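Long-range contacts in programmed cell death 6-interacting protein (Homo sapiens, PDB 5WA1), which acts in multivesicular body biogenesis, membrane repair, cytokinesis and apoptosis, and whose Bro1 domain, the piece present here, binds ESCRT-III proteins of the CHMP4 group: residues F25-L30 and A152-A157; Q29-S34 and L145-A150; K69-A74 and L90-Q95; K117-K122 and T197-P202. All blocks are in the same frame, centred on the assembly; numbering follows the deposited sequence.

Contact 1 (F25-L30 and A152-A157)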
loop_
_atom_site.group_PDB
_atom_site.type_symbol
_atom_site.label_atom_id
_atom_site.label_comp_id
_atom_site.label_asym_id
_atom_site.label_seq_id
_atom_site.Cartn_x
_atom_site.Cartn_y
_atom_site.Cartn_z
ATOM N N PHE A 25 -9.619 4.799 -3.160
ATOM C CA PHE A 25 -8.397 4.203 -2.643
ATOM C C PHE A 25 -7.238 5.192 -2.702
ATOM O O PHE A 25 -7.154 6.031 -3.599
ATOM C CB PHE A 25 -8.046 2.936 -3.431
ATOM C CG PHE A 25 -8.893 1.750 -3.058
ATOM C CD1 PHE A 25 -10.104 1.521 -3.688
ATOM C CD2 PHE A 25 -8.485 0.880 -2.058
ATOM C CE1 PHE A 25 -10.892 0.436 -3.332
ATOM C CE2 PHE A 25 -9.267 -0.207 -1.697
ATOM C CZ PHE A 25 -10.473 -0.428 -2.336
ATOM N N ILE A 26 -6.365 5.099 -1.717
ATOM C CA ILE A 26 -5.214 5.981 -1.606
ATOM C C ILE A 26 -4.057 5.361 -2.374
ATOM O O ILE A 26 -3.796 4.158 -2.253
ATOM C CB ILE A 26 -4.840 6.202 -0.134
ATOM C CG1 ILE A 26 -5.988 6.900 0.606
ATOM C CG2 ILE A 26 -3.533 7.013 -0.018
ATOM C CD1 ILE A 26 -5.876 6.777 2.118
ATOM N N SER A 27 -3.378 6.174 -3.182
ATOM C CA SER A 27 -2.132 5.790 -3.822
ATOM C C SER A 27 -1.117 6.906 -3.607
ATOM O O SER A 27 -1.450 8.009 -3.166
ATOM C CB SER A 27 -2.322 5.505 -5.316
ATOM O OG SER A 27 -2.804 6.647 -5.989
ATOM N N VAL A 28 0.139 6.608 -3.919
ATOM C CA VAL A 28 1.265 7.473 -3.590
ATOM C C VAL A 28 1.920 7.929 -4.887
ATOM O O VAL A 28 2.139 7.119 -5.794
ATOM C CB VAL A 28 2.278 6.742 -2.689
ATOM C CG1 VAL A 28 3.436 7.656 -2.316
ATOM C CG2 VAL A 28 1.577 6.213 -1.436
ATOM N N GLN A 29 2.226 9.222 -4.975
ATOM C CA GLN A 29 2.955 9.742 -6.125
ATOM C C GLN A 29 4.420 9.312 -6.071
ATOM O O GLN A 29 5.003 9.158 -4.995
ATOM C CB GLN A 29 2.857 11.268 -6.176
ATOM C CG GLN A 29 1.443 11.782 -6.413
ATOM C CD GLN A 29 0.900 11.391 -7.780
ATOM O OE1 GLN A 29 0.128 10.436 -7.907
ATOM N NE2 GLN A 29 1.294 12.134 -8.808
ATOM N N LEU A 30 5.012 9.110 -7.250
ATOM C CA LEU A 30 6.402 8.694 -7.331
ATOM C C LEU A 30 7.328 9.883 -7.085
ATOM O O LEU A 30 6.988 11.034 -7.370
ATOM C CB LEU A 30 6.699 8.076 -8.703
ATOM C CG LEU A 30 6.404 6.586 -8.949
ATOM C CD1 LEU A 30 4.926 6.246 -8.819
ATOM C CD2 LEU A 30 6.921 6.173 -10.316
ATOM N N ALA A 152 3.234 0.538 -7.494
ATOM C CA ALA A 152 2.369 -0.600 -7.185
ATOM C C ALA A 152 1.053 -0.144 -6.563
ATOM O O ALA A 152 -0.010 -0.705 -6.861
ATOM C CB ALA A 152 3.081 -1.571 -6.244
ATOM N N SER A 153 1.104 0.869 -5.688
ATOM C CA SER A 153 -0.130 1.388 -5.100
ATOM C C SER A 153 -1.013 2.027 -6.161
ATOM O O SER A 153 -2.243 1.929 -6.086
ATOM C CB SER A 153 0.183 2.401 -3.991
ATOM O OG SER A 153 0.473 3.690 -4.534
ATOM N N GLN A 154 -0.409 2.667 -7.167
ATOM C CA GLN A 154 -1.203 3.281 -8.224
ATOM C C GLN A 154 -1.831 2.232 -9.129
ATOM O O GLN A 154 -2.986 2.377 -9.550
ATOM C CB GLN A 154 -0.343 4.244 -9.041
ATOM C CG GLN A 154 0.174 5.435 -8.233
ATOM C CD GLN A 154 0.874 6.452 -9.115
ATOM O OE1 GLN A 154 0.549 6.581 -10.291
ATOM N NE2 GLN A 154 1.849 7.169 -8.555
ATOM N N ILE A 155 -1.084 1.173 -9.448
ATOM C CA ILE A 155 -1.633 0.084 -10.248
ATOM C C ILE A 155 -2.776 -0.596 -9.502
ATOM O O ILE A 155 -3.820 -0.915 -10.084
ATOM C CB ILE A 155 -0.519 -0.913 -10.620
ATOM C CG1 ILE A 155 0.492 -0.249 -11.557
ATOM C CG2 ILE A 155 -1.116 -2.181 -11.229
ATOM C CD1 ILE A 155 1.785 -1.051 -11.787
ATOM N N ALA A 156 -2.598 -0.823 -8.201
ATOM C CA ALA A 156 -3.651 -1.460 -7.412
ATOM C C ALA A 156 -4.906 -0.600 -7.369
ATOM O O ALA A 156 -6.029 -1.108 -7.524
ATOM C CB ALA A 156 -3.145 -1.734 -5.997
ATOM N N ALA A 157 -4.734 0.708 -7.161
ATOM C CA ALA A 157 -5.870 1.618 -7.081
ATOM C C ALA A 157 -6.619 1.737 -8.401
ATOM O O ALA A 157 -7.777 2.167 -8.404
ATOM C CB ALA A 157 -5.395 2.996 -6.614
HETATM O O HOH W 1 3.216 9.746 -9.899
#
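The carboxamide of Gln154 is wedged among atoms of Val28, Gln29 and Leu30. Over one face stands Leu30 CD1, 3.2 Å from Gln154 NE2; over the opposite face lies the amide oxygen Gln29 OE1, 3.7 Å from the same nitrogen. The two amide planes are only 11° apart, although the side chains cross at about a right angle. The nitrogen spends its hydrogens close to its own plane. One goes to the carbonyl of Val28 in a nearly straight bond (NE2 to O 2.8 Å), the other to a water oxygen that also accepts from Leu30 N (water to N 3.3 Å). This double use fixes the rotation of the amide and which end is nitrogen. Beyond CG the Gln154 chain is extended (chi2 -173°), which carries its amide from the helix to the loop.

One residue earlier on the helix, Ser153 completes the grip on Val28: its OG accepts from Val28 N at 3.0 Å while bonded also to Ala150 O within the helix. Both backbone polar groups of Val28 are thus met by helix side chains. Further on, Phe25 CB rests on Ala157 CB (4.1 Å), whereas the ring of Phe25 turns away from the helix to a cation-pi contact with Lys269.

The example illustrates how an irregular segment can be fastened without a sheet. Polar helix residues take the place of a neighbouring strand, and in this Bro1 domain they lay the extended N-terminal chain along the end of helix 137-157, with helix 202-226 beside it.

Contact 2 (Q29-S34 and L145-A150)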
loop_
_atom_site.group_PDB
_atom_site.type_symbol
_atom_site.label_atom_id
_atom_site.label_comp_id
_atom_site.label_asym_id
_atom_site.label_seq_id
_atom_site.Cartn_x
_atom_site.Cartn_y
_atom_site.Cartn_z
ATOM N N GLN A 29 2.226 9.222 -4.975
ATOM C CA GLN A 29 2.955 9.742 -6.125
ATOM C C GLN A 29 4.420 9.312 -6.071
ATOM O O GLN A 29 5.003 9.158 -4.995
ATOM C CB GLN A 29 2.857 11.268 -6.176
ATOM C CG GLN A 29 1.443 11.782 -6.413
ATOM C CD GLN A 29 0.900 11.391 -7.780
ATOM O OE1 GLN A 29 0.128 10.436 -7.907
ATOM N NE2 GLN A 29 1.294 12.134 -8.808
ATOM N N LEU A 30 5.012 9.110 -7.250
ATOM C CA LEU A 30 6.402 8.694 -7.331
ATOM C C LEU A 30 7.328 9.883 -7.085
ATOM O O LEU A 30 6.988 11.034 -7.370
ATOM C CB LEU A 30 6.699 8.076 -8.703
ATOM C CG LEU A 30 6.404 6.586 -8.949
ATOM C CD1 LEU A 30 4.926 6.246 -8.819
ATOM C CD2 LEU A 30 6.921 6.173 -10.316
ATOM N N LYS A 31 8.511 9.592 -6.546
ATOM C CA LYS A 31 9.534 10.615 -6.377
ATOM C C LYS A 31 10.223 10.890 -7.706
ATOM O O LYS A 31 10.423 9.984 -8.515
ATOM C CB LYS A 31 10.564 10.181 -5.332
ATOM C CG LYS A 31 9.975 9.946 -3.943
ATOM C CD LYS A 31 10.960 9.259 -2.994
ATOM C CE LYS A 31 12.237 10.070 -2.787
ATOM N NZ LYS A 31 11.992 11.508 -2.475
ATOM N N LYS A 32 10.574 12.150 -7.930
ATOM C CA LYS A 32 11.304 12.553 -9.120
ATOM C C LYS A 32 12.797 12.591 -8.819
ATOM O O LYS A 32 13.218 12.825 -7.681
ATOM C CB LYS A 32 10.825 13.924 -9.603
ATOM C CG LYS A 32 9.348 13.980 -9.949
ATOM C CD LYS A 32 8.910 15.408 -10.215
ATOM C CE LYS A 32 7.395 15.530 -10.256
ATOM N NZ LYS A 32 6.976 16.958 -10.323
ATOM N N THR A 33 13.603 12.342 -9.846
ATOM C CA THR A 33 15.045 12.382 -9.676
ATOM C C THR A 33 15.668 13.007 -10.913
ATOM O O THR A 33 15.079 12.995 -11.998
ATOM C CB THR A 33 15.633 10.980 -9.423
ATOM O OG1 THR A 33 17.053 11.073 -9.237
ATOM C CG2 THR A 33 15.339 10.053 -10.589
ATOM N N SER A 34 16.852 13.573 -10.734
ATOM C CA SER A 34 17.579 14.142 -11.853
ATOM C C SER A 34 18.349 13.050 -12.588
ATOM O O SER A 34 18.736 12.035 -12.002
ATOM C CB SER A 34 18.529 15.227 -11.362
ATOM O OG SER A 34 19.283 14.745 -10.265
ATOM N N LEU A 145 13.074 1.962 -4.212
ATOM C CA LEU A 145 12.081 1.077 -3.609
ATOM C C LEU A 145 10.808 1.836 -3.254
ATOM O O LEU A 145 9.712 1.269 -3.323
ATOM C CB LEU A 145 12.653 0.386 -2.368
ATOM C CG LEU A 145 11.703 -0.652 -1.748
ATOM C CD1 LEU A 145 11.258 -1.663 -2.801
ATOM C CD2 LEU A 145 12.343 -1.349 -0.544
ATOM N N PHE A 146 10.934 3.112 -2.881
ATOM C CA PHE A 146 9.758 3.949 -2.663
ATOM C C PHE A 146 8.897 4.017 -3.915
ATOM O O PHE A 146 7.669 3.907 -3.845
ATOM C CB PHE A 146 10.193 5.358 -2.245
ATOM C CG PHE A 146 9.045 6.259 -1.842
ATOM C CD1 PHE A 146 8.322 6.961 -2.799
ATOM C CD2 PHE A 146 8.703 6.406 -0.507
ATOM C CE1 PHE A 146 7.267 7.778 -2.430
ATOM C CE2 PHE A 146 7.655 7.234 -0.124
ATOM C CZ PHE A 146 6.936 7.920 -1.087
ATOM N N ASN A 147 9.526 4.224 -5.072
ATOM C CA ASN A 147 8.761 4.340 -6.309
ATOM C C ASN A 147 8.181 3.001 -6.738
ATOM O O ASN A 147 7.113 2.975 -7.353
ATOM C CB ASN A 147 9.634 4.947 -7.417
ATOM C CG ASN A 147 9.762 6.457 -7.285
ATOM O OD1 ASN A 147 9.402 7.020 -6.254
ATOM N ND2 ASN A 147 10.268 7.117 -8.324
ATOM N N CYS A 148 8.861 1.886 -6.442
ATOM C CA CYS A 148 8.243 0.582 -6.677
ATOM C C CYS A 148 6.942 0.471 -5.897
ATOM O O CYS A 148 5.894 0.112 -6.448
ATOM C CB CYS A 148 9.183 -0.550 -6.269
ATOM S SG CYS A 148 10.733 -0.662 -7.204
ATOM N N ALA A 149 7.000 0.782 -4.601
ATOM C CA ALA A 149 5.805 0.724 -3.760
ATOM C C ALA A 149 4.741 1.702 -4.244
ATOM O O ALA A 149 3.556 1.352 -4.332
ATOM C CB ALA A 149 6.188 1.016 -2.308
ATOM N N ALA A 150 5.146 2.934 -4.567
ATOM C CA ALA A 150 4.197 3.950 -5.014
ATOM C C ALA A 150 3.533 3.547 -6.323
ATOM O O ALA A 150 2.308 3.646 -6.471
ATOM C CB ALA A 150 4.915 5.296 -5.166
#
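Asn147 meets Lys31 with both ends of its side-chain amide. Its OD1 accepts from Lys31 N at 2.7 Å, the donor tilted somewhat from the carbonyl plane, and its ND2 gives a hydrogen to Lys31 O at 2.9 Å. The second bond is almost straight (170°) and falls in the plane of the Lys31 carbonyl, on a lone pair, so the amide can turn neither way without losing a bond. With CG of Asn147 anti to its own carbonyl carbon (chi1 -79°), the amide projects from the helix to the extended chain.

The pattern is a side-chain imitation of strand pairing, and backbone bonds of the strand kind follow it, although 29-34 is not itself a regular strand: past Lys31 the chain runs beside strand 114-117, with backbone hydrogen bonds joining Lys32 with Lys117 and Ser34 with Thr115. Thr33 OG1 is satisfied there too, by Thr115 O and Arg71.

The aliphatic part of Lys31 crosses the Phe146 side chain at about a right angle, CD lying 3.5 Å from Phe146 CD1, before bending at chi3 and chi4 to bring its ammonium to Asp199 and Lys117 O. Leu30 CD1 packs on Ala150 CB at 3.8 Å. A contrast is Gln29 O, which is buried without a polar partner in the model; it lies at the edge of the Phe146 ring, 3.7 Å from CE1.

Contact 3 (K69-A74 and L90-Q95)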
loop_
_atom_site.group_PDB
_atom_site.type_symbol
_atom_site.label_atom_id
_atom_site.label_comp_id
_atom_site.label_asym_id
_atom_site.label_seq_id
_atom_site.Cartn_x
_atom_site.Cartn_y
_atom_site.Cartn_z
ATOM N N LYS A 69 21.382 3.066 -18.827
ATOM C CA LYS A 69 20.166 3.043 -19.629
ATOM C C LYS A 69 18.982 2.564 -18.806
ATOM O O LYS A 69 17.887 3.134 -18.887
ATOM C CB LYS A 69 20.377 2.149 -20.851
ATOM C CG LYS A 69 19.127 1.844 -21.659
ATOM C CD LYS A 69 19.486 0.968 -22.859
ATOM C CE LYS A 69 18.257 0.509 -23.629
ATOM N NZ LYS A 69 18.634 -0.331 -24.803
ATOM N N LEU A 70 19.193 1.529 -17.987
ATOM C CA LEU A 70 18.116 0.997 -17.159
ATOM C C LEU A 70 17.629 2.030 -16.153
ATOM O O LEU A 70 16.426 2.115 -15.882
ATOM C CB LEU A 70 18.572 -0.277 -16.444
ATOM C CG LEU A 70 17.603 -0.868 -15.408
ATOM C CD1 LEU A 70 16.252 -1.166 -16.046
ATOM C CD2 LEU A 70 18.185 -2.122 -14.766
ATOM N N ARG A 71 18.544 2.827 -15.591
ATOM C CA ARG A 71 18.124 3.862 -14.652
ATOM C C ARG A 71 17.219 4.878 -15.335
ATOM O O ARG A 71 16.182 5.268 -14.791
ATOM C CB ARG A 71 19.340 4.564 -14.033
ATOM C CG ARG A 71 18.923 5.570 -12.965
ATOM C CD ARG A 71 20.078 6.349 -12.350
ATOM N NE ARG A 71 19.659 6.925 -11.074
ATOM C CZ ARG A 71 19.104 8.125 -10.933
ATOM N NH1 ARG A 71 18.749 8.556 -9.727
ATOM N NH2 ARG A 71 18.918 8.907 -11.990
ATOM N N ARG A 72 17.608 5.332 -16.533
ATOM C CA ARG A 72 16.781 6.287 -17.261
ATOM C C ARG A 72 15.385 5.724 -17.521
ATOM O O ARG A 72 14.385 6.443 -17.398
ATOM C CB ARG A 72 17.459 6.681 -18.574
ATOM C CG ARG A 72 18.785 7.422 -18.396
ATOM C CD ARG A 72 19.263 8.047 -19.705
ATOM N NE ARG A 72 19.663 7.047 -20.694
ATOM C CZ ARG A 72 20.894 6.560 -20.811
ATOM N NH1 ARG A 72 21.858 6.979 -20.000
ATOM N NH2 ARG A 72 21.166 5.652 -21.741
ATOM N N ALA A 73 15.296 4.435 -17.856
ATOM C CA ALA A 73 13.987 3.830 -18.098
ATOM C C ALA A 73 13.186 3.645 -16.809
ATOM O O ALA A 73 11.951 3.708 -16.836
ATOM C CB ALA A 73 14.156 2.493 -18.814
ATOM N N ALA A 74 13.853 3.413 -15.676
ATOM C CA ALA A 74 13.141 3.143 -14.429
ATOM C C ALA A 74 12.687 4.409 -13.713
ATOM O O ALA A 74 11.617 4.417 -13.095
ATOM C CB ALA A 74 14.011 2.317 -13.474
ATOM N N LEU A 90 11.294 -2.614 -10.637
ATOM C CA LEU A 90 11.721 -3.754 -9.831
ATOM C C LEU A 90 13.075 -4.268 -10.291
ATOM O O LEU A 90 13.954 -4.562 -9.470
ATOM C CB LEU A 90 10.685 -4.868 -9.909
ATOM C CG LEU A 90 9.314 -4.516 -9.337
ATOM C CD1 LEU A 90 8.366 -5.684 -9.523
ATOM C CD2 LEU A 90 9.440 -4.130 -7.878
ATOM N N ARG A 91 13.260 -4.385 -11.607
ATOM C CA ARG A 91 14.537 -4.847 -12.134
ATOM C C ARG A 91 15.667 -3.906 -11.737
ATOM O O ARG A 91 16.756 -4.357 -11.356
ATOM C CB ARG A 91 14.459 -4.985 -13.654
ATOM C CG ARG A 91 15.771 -5.448 -14.279
ATOM C CD ARG A 91 15.786 -5.281 -15.793
ATOM N NE ARG A 91 17.139 -5.427 -16.326
ATOM C CZ ARG A 91 17.489 -5.162 -17.581
ATOM N NH1 ARG A 91 16.582 -4.737 -18.452
ATOM N NH2 ARG A 91 18.749 -5.321 -17.964
ATOM N N TYR A 92 15.429 -2.595 -11.811
ATOM C CA TYR A 92 16.491 -1.656 -11.464
ATOM C C TYR A 92 16.816 -1.715 -9.973
ATOM O O TYR A 92 17.983 -1.564 -9.594
ATOM C CB TYR A 92 16.105 -0.238 -11.899
ATOM C CG TYR A 92 17.113 0.823 -11.524
ATOM C CD1 TYR A 92 18.389 0.826 -12.082
ATOM C CD2 TYR A 92 16.796 1.818 -10.605
ATOM C CE1 TYR A 92 19.319 1.789 -11.737
ATOM C CE2 TYR A 92 17.725 2.790 -10.251
ATOM C CZ TYR A 92 18.983 2.769 -10.820
ATOM O OH TYR A 92 19.913 3.724 -10.480
ATOM N N TYR A 93 15.818 -1.963 -9.118
ATOM C CA TYR A 93 16.106 -2.162 -7.700
ATOM C C TYR A 93 16.951 -3.409 -7.477
ATOM O O TYR A 93 17.911 -3.383 -6.697
ATOM C CB TYR A 93 14.806 -2.256 -6.891
ATOM C CG TYR A 93 15.054 -2.438 -5.414
ATOM C CD1 TYR A 93 15.411 -1.362 -4.615
ATOM C CD2 TYR A 93 14.946 -3.692 -4.817
ATOM C CE1 TYR A 93 15.643 -1.521 -3.261
ATOM C CE2 TYR A 93 15.173 -3.860 -3.459
ATOM C CZ TYR A 93 15.522 -2.772 -2.688
ATOM O OH TYR A 93 15.755 -2.932 -1.339
ATOM N N ASP A 94 16.614 -4.512 -8.150
ATOM C CA ASP A 94 17.421 -5.723 -8.035
ATOM C C ASP A 94 18.856 -5.475 -8.480
ATOM O O ASP A 94 19.801 -5.962 -7.850
ATOM C CB ASP A 94 16.809 -6.855 -8.862
ATOM C CG ASP A 94 15.559 -7.440 -8.232
ATOM O OD1 ASP A 94 15.300 -7.161 -7.042
ATOM O OD2 ASP A 94 14.842 -8.189 -8.930
ATOM N N GLN A 95 19.040 -4.716 -9.561
ATOM C CA GLN A 95 20.381 -4.531 -10.099
ATOM C C GLN A 95 21.251 -3.731 -9.137
ATOM O O GLN A 95 22.407 -4.095 -8.894
ATOM C CB GLN A 95 20.306 -3.857 -11.468
ATOM C CG GLN A 95 21.573 -4.008 -12.302
ATOM C CD GLN A 95 21.978 -5.456 -12.489
ATOM O OE1 GLN A 95 21.503 -6.136 -13.402
ATOM N NE2 GLN A 95 22.864 -5.936 -11.622
#
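Leu70 and Tyr92 mark the nearest backbone approach of two helical segments, their CA atoms 6.5 Å apart, where the axes of 69-74 and 90-95 run roughly antiparallel at 139° and come within 9.5 Å of each other. From the second helix Tyr92 extends its ring along the flank of the first, CG anti to the backbone nitrogen (chi1 177°). The backbone of Arg71 lies over one face of that ring: its CA stands 4.0 Å from the ring centroid, a CH-pi contact. Ala74 CB touches Tyr92 CB at 3.7 Å, nearer the root of the side chain.

Leu70 packs beside the ring. One methyl, CD2, sits at the ring edge and 3.7 Å from Tyr92 CA, and the same methyl lies over a face of the Arg91 guanidinium, 3.8 Å from NE. A single leucine branch is held between an aromatic edge and a flat cation.

The extended arm of Arg71 follows the ring outward until its CD is 3.2 Å from Tyr92 OH. The hydroxyl is placed at the edge of the Arg71 guanidinium, and the tyrosine ring and guanidinium planes stand 81° apart. Both polar ends converge on Glu140 of helix 137-157, which makes a salt bridge with Arg71 NE and a hydrogen bond with Tyr92 OH. Arg71 NH1 and NH2 reach Thr33 OG1 and Ser34 O of the N-terminal loop.

Apolar packing along the helix hairpin therefore ends in a polar cluster of Arg71, Tyr92 and Glu140, where the carboxylate would offset the buried arginine and the tyrosine, presumably neutral, would add a donor.

Contact 4 (K117-K122 and T197-P202)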
loop_
_atom_site.group_PDB
_atom_site.type_symbol
_atom_site.label_atom_id
_atom_site.label_comp_id
_atom_site.label_asym_id
_atom_site.label_seq_id
_atom_site.Cartn_x
_atom_site.Cartn_y
_atom_site.Cartn_z
ATOM N N LYS A 117 13.718 14.348 -5.174
ATOM C CA LYS A 117 12.809 15.319 -4.663
ATOM C C LYS A 117 11.782 14.659 -3.732
ATOM O O LYS A 117 11.488 13.496 -3.864
ATOM C CB LYS A 117 12.121 15.950 -5.836
ATOM C CG LYS A 117 11.402 17.223 -5.528
ATOM C CD LYS A 117 10.623 17.663 -6.737
ATOM C CE LYS A 117 9.692 18.790 -6.363
ATOM N NZ LYS A 117 8.535 18.832 -7.287
ATOM N N ASP A 118 11.268 15.407 -2.771
ATOM C CA ASP A 118 10.273 14.857 -1.854
ATOM C C ASP A 118 8.999 14.501 -2.607
ATOM O O ASP A 118 8.527 15.263 -3.456
ATOM C CB ASP A 118 9.962 15.858 -0.743
ATOM C CG ASP A 118 9.201 15.230 0.411
ATOM O OD1 ASP A 118 7.953 15.161 0.341
ATOM O OD2 ASP A 118 9.852 14.802 1.388
ATOM N N ALA A 119 8.434 13.326 -2.288
ATOM C CA ALA A 119 7.205 12.902 -2.943
ATOM C C ALA A 119 6.016 13.767 -2.539
ATOM O O ALA A 119 5.056 13.894 -3.310
ATOM C CB ALA A 119 6.912 11.437 -2.619
ATOM N N PHE A 120 6.057 14.370 -1.348
ATOM C CA PHE A 120 4.892 15.038 -0.776
ATOM C C PHE A 120 5.096 16.530 -0.578
ATOM O O PHE A 120 4.222 17.321 -0.954
ATOM C CB PHE A 120 4.520 14.395 0.570
ATOM C CG PHE A 120 4.323 12.913 0.495
ATOM C CD1 PHE A 120 3.389 12.370 -0.372
ATOM C CD2 PHE A 120 5.077 12.062 1.289
ATOM C CE1 PHE A 120 3.205 11.011 -0.439
ATOM C CE2 PHE A 120 4.907 10.695 1.216
ATOM C CZ PHE A 120 3.966 10.169 0.356
ATOM N N ASP A 121 6.214 16.931 0.014
ATOM C CA ASP A 121 6.478 18.334 0.335
ATOM C C ASP A 121 6.846 19.067 -0.945
ATOM O O ASP A 121 7.972 18.959 -1.436
ATOM C CB ASP A 121 7.595 18.432 1.368
ATOM C CG ASP A 121 7.716 19.817 1.978
ATOM O OD1 ASP A 121 7.195 20.791 1.392
ATOM O OD2 ASP A 121 8.330 19.926 3.058
ATOM N N LYS A 122 5.898 19.823 -1.497
ATOM C CA LYS A 122 6.168 20.552 -2.729
ATOM C C LYS A 122 7.017 21.795 -2.496
ATOM O O LYS A 122 7.619 22.305 -3.447
ATOM C CB LYS A 122 4.853 20.921 -3.418
ATOM C CG LYS A 122 4.062 19.702 -3.872
ATOM C CD LYS A 122 2.817 20.083 -4.648
ATOM C CE LYS A 122 2.063 18.842 -5.103
ATOM N NZ LYS A 122 0.784 19.177 -5.789
ATOM N N THR A 197 14.748 13.054 3.614
ATOM C CA THR A 197 13.541 13.844 3.433
ATOM C C THR A 197 12.395 13.182 4.191
ATOM O O THR A 197 12.451 12.001 4.549
ATOM C CB THR A 197 13.203 13.997 1.947
ATOM O OG1 THR A 197 13.394 12.745 1.273
ATOM C CG2 THR A 197 14.107 15.049 1.302
ATOM N N VAL A 198 11.352 13.968 4.465
ATOM C CA VAL A 198 10.262 13.459 5.293
ATOM C C VAL A 198 9.521 12.321 4.592
ATOM O O VAL A 198 9.004 11.412 5.252
ATOM C CB VAL A 198 9.312 14.608 5.686
ATOM C CG1 VAL A 198 8.147 14.088 6.524
ATOM C CG2 VAL A 198 10.069 15.677 6.456
ATOM N N ASP A 199 9.491 12.319 3.255
ATOM C CA ASP A 199 8.679 11.330 2.549
ATOM C C ASP A 199 9.193 9.907 2.773
ATOM O O ASP A 199 8.396 8.970 2.909
ATOM C CB ASP A 199 8.620 11.658 1.056
ATOM C CG ASP A 199 9.990 11.639 0.385
ATOM O OD1 ASP A 199 11.022 11.642 1.097
ATOM O OD2 ASP A 199 10.026 11.638 -0.868
ATOM N N ILE A 200 10.512 9.719 2.846
ATOM C CA ILE A 200 11.075 8.385 3.054
ATOM C C ILE A 200 11.475 8.156 4.507
ATOM O O ILE A 200 12.050 7.112 4.830
ATOM C CB ILE A 200 12.265 8.121 2.109
ATOM C CG1 ILE A 200 13.406 9.098 2.381
ATOM C CG2 ILE A 200 11.794 8.180 0.660
ATOM C CD1 ILE A 200 14.692 8.770 1.613
ATOM N N SER A 201 11.172 9.100 5.393
ATOM C CA SER A 201 11.527 8.939 6.792
ATOM C C SER A 201 10.672 7.838 7.423
ATOM O O SER A 201 9.537 7.598 6.995
ATOM C CB SER A 201 11.344 10.255 7.547
ATOM O OG SER A 201 9.963 10.550 7.734
ATOM N N PRO A 202 11.211 7.142 8.433
ATOM C CA PRO A 202 10.516 5.959 8.983
ATOM C C PRO A 202 9.078 6.210 9.403
ATOM O O PRO A 202 8.224 5.335 9.203
ATOM C CB PRO A 202 11.399 5.573 10.175
ATOM C CG PRO A 202 12.776 6.049 9.786
ATOM C CD PRO A 202 12.567 7.312 8.998
HETATM O O HOH W 2 11.148 16.758 3.146
#
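Asp199 OD2 is gripped by the backbone nitrogen of Ala119, 2.7 Å away, and by the ammonium group of Lys31 in a salt bridge. The Ala119 donor comes from above the carboxylate plane rather than within it. The other oxygen, Asp199 OD1, takes the hydroxyl hydrogen of Thr197 OG1 at 2.6 Å, on the syn side. With chi1 near 61°, CG of Asp199 lies between its backbone nitrogen and carbonyl carbon, which folds the carboxylate back beside its own backbone, OD1 near Thr197 and OD2 directed to Ala119.

Asp118 returns the favour. Its OD2 receives Asp199 N on the syn side at 3.1 Å and also a water, 2.9 Å away, that accepts from Val198 N. The side chains pass in opposite directions, and their carboxylates stack with planes 27° apart; Asp118 OD2 comes within 3.4 Å of Asp199 OD1. Such a pairing of like charges would be costly, but Lys31 and the surrounding N-H groups probably offset it. Asp118 OD1 is occupied too, accepting from Phe120 N (2.7 Å) and from Asp121 N on opposite faces of its plane.

Beyond the acids, Phe120 lays CD2 against Asp199 CB at 3.6 Å, its ring roughly perpendicular to the Asp199 carboxylate; Phe146 and Leu208 also touch this ring.

The Asp118-Phe120 bond makes an Asx turn, here leading the chain out of strand 114-117. Reciprocal aspartate-to-backbone bonds join that turn to the loop before helix 202-226, at the start of the part of the Bro1 domain assigned to interaction with CHMP4 proteins.

In the fold
Two of the four contacts are made by the N-terminal loop itself, and the others touch it. Contacts 1 and 2 start from the same loop, share Gln29 and Leu30, and use successive parts of helix 137-157, with centres 11 Å apart. Contact 4 lies 10 Å from contact 2 and touches it through Lys31; its segments alternate along the chain with those of contacts 1 and 2, so these closures interlock. Contact 3, the hairpin of helices 56-75 and 83-97, is nested inside both of the loops closed by contacts 1 and 2. It joins contact 2 through Arg71, but stays about 9 Å from contact 4 at the nearest atoms. All belong to the Bro1 domain.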